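Local coordinates for protein putative aldehyde dehydrogenase (Burkholderia cenocepacia, PDB 4YWE) that probably oxidises aldehydes to carboxylic acids with NAD or NADP as electron acceptor, at residues A[238-241]-A[242-246]. Sequence-based numbering, arbitrary orientation.
Sequences TGKL and VTQMA
Gly239 O takes two hydrogen bonds from a single residue, Thr243. The hydroxyl OG1 donates to Gly239 O over 2.9 Å and the amide Thr243 N donates to the same Gly239 O over 3.1 Å, the two donors coming from opposite faces of the carbonyl plane. The threonine torsion explains it: chi1 of -62° sets Thr243 OG1 beside its own backbone N, facing the preceding turn, and leaves CG2 anti to that N.

Three more i to i+4 backbone bonds run alongside: Val242 N to Thr238 O, Gln244 N to Lys240 O, and Met245 N to Leu241 O, the last being the shortest at 2.8 Å. All belong to helix 236-246, the connection between parallel strands 229-233 and 253-256 in a beta-alpha-beta unit of the Rossmann-like domain that binds the dinucleotide in this family. Its inner side rests on both strands, with Val242 on Phe232 and Thr243 on Val253 and Leu255, while Val242 and Met245 also meet Ala222 of helix 214-223.

Among the side chains, those of Lys240 and Gln244 run next to each other in the same direction, with Lys240 CG against the amide end of Gln244, 3.8 Å from Gln244 NE2. Their polar ends are held by the second subunit: Lys240 NZ forms a salt bridge with Glu248 OE2 of the second subunit, and Gln244 NE2 hydrogen-bonds to Gln244 O of the second subunit. Nonpolar carbons pack against the carbonyls of the preceding turn. Val242 CG2 sits 3.3 Å from Thr238 O, and Met245 CG 3.2 Å from Leu241 O.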
loop_
_atom_site.group_PDB
_atom_site.type_symbol
_atom_site.label_atom_id
_atom_site.label_comp_id
_atom_site.label_asym_id
_atom_site.label_seq_id
_atom_site.Cartn_x
_atom_site.Cartn_y
_atom_site.Cartn_z
ATOM N N THR A 238 -1.447 26.693 -23.247
ATOM C CA THR A 238 -0.010 26.449 -23.212
ATOM C C THR A 238 0.273 24.988 -22.879
ATOM O O THR A 238 1.189 24.384 -23.435
ATOM C CB THR A 238 0.690 27.359 -22.187
ATOM O OG1 THR A 238 0.304 28.718 -22.416
ATOM C CG2 THR A 238 2.203 27.241 -22.304
ATOM N N GLY A 239 -0.527 24.427 -21.978
ATOM C CA GLY A 239 -0.390 23.035 -21.589
ATOM C C GLY A 239 -0.604 22.073 -22.739
ATOM O O GLY A 239 0.046 21.030 -22.823
ATOM N N LYS A 240 -1.527 22.432 -23.625
ATOM C CA LYS A 240 -1.786 21.665 -24.836
ATOM C C LYS A 240 -0.547 21.630 -25.727
ATOM O O LYS A 240 -0.133 20.567 -26.189
ATOM C CB LYS A 240 -2.968 22.265 -25.597
ATOM C CG LYS A 240 -3.262 21.608 -26.932
ATOM C CD LYS A 240 -4.356 22.365 -27.668
ATOM C CE LYS A 240 -5.575 22.564 -26.777
ATOM N NZ LYS A 240 -6.649 23.336 -27.457
ATOM N N LEU A 241 0.039 22.800 -25.957
ATOM C CA LEU A 241 1.238 22.924 -26.780
ATOM C C LEU A 241 2.409 22.126 -26.212
ATOM O O LEU A 241 3.104 21.425 -26.944
ATOM C CB LEU A 241 1.640 24.396 -26.924
ATOM C CG LEU A 241 1.135 25.157 -28.153
ATOM C CD1 LEU A 241 -0.382 25.199 -28.195
ATOM C CD2 LEU A 241 1.713 26.564 -28.180
ATOM N N VAL A 242 2.618 22.239 -24.904
ATOM C CA VAL A 242 3.716 21.550 -24.233
ATOM C C VAL A 242 3.560 20.039 -24.374
ATOM O O VAL A 242 4.532 19.327 -24.630
ATOM C CB VAL A 242 3.803 21.961 -22.749
ATOM C CG1 VAL A 242 4.794 21.079 -22.002
ATOM C CG2 VAL A 242 4.191 23.428 -22.629
ATOM N N THR A 243 2.330 19.558 -24.217
ATOM C CA THR A 243 2.036 18.138 -24.370
ATOM C C THR A 243 2.369 17.674 -25.785
ATOM O O THR A 243 3.037 16.656 -25.977
ATOM C CB THR A 243 0.557 17.828 -24.068
ATOM O OG1 THR A 243 0.259 18.171 -22.709
ATOM C CG2 THR A 243 0.263 16.350 -24.288
ATOM N N GLN A 244 1.906 18.435 -26.770
ATOM C CA GLN A 244 2.116 18.090 -28.169
ATOM C C GLN A 244 3.592 18.184 -28.554
ATOM O O GLN A 244 4.079 17.388 -29.356
ATOM C CB GLN A 244 1.265 18.990 -29.067
ATOM C CG GLN A 244 -0.232 18.740 -28.925
ATOM C CD GLN A 244 -1.075 19.774 -29.644
ATOM O OE1 GLN A 244 -0.601 20.862 -29.970
ATOM N NE2 GLN A 244 -2.336 19.436 -29.897
ATOM N N MET A 245 4.302 19.150 -27.978
ATOM C CA MET A 245 5.731 19.294 -28.237
ATOM C C MET A 245 6.511 18.114 -27.667
ATOM O O MET A 245 7.412 17.583 -28.317
ATOM C CB MET A 245 6.266 20.602 -27.648
ATOM C CG MET A 245 5.914 21.846 -28.448
ATOM S SD MET A 245 6.643 23.338 -27.746
ATOM C CE MET A 245 5.876 24.603 -28.756
ATOM N N ALA A 246 6.157 17.709 -26.453
ATOM C CA ALA A 246 6.854 16.622 -25.775
ATOM C C ALA A 246 6.491 15.267 -26.374
ATOM O O ALA A 246 7.226 14.292 -26.216
ATOM C CB ALA A 246 6.541 16.643 -24.290
#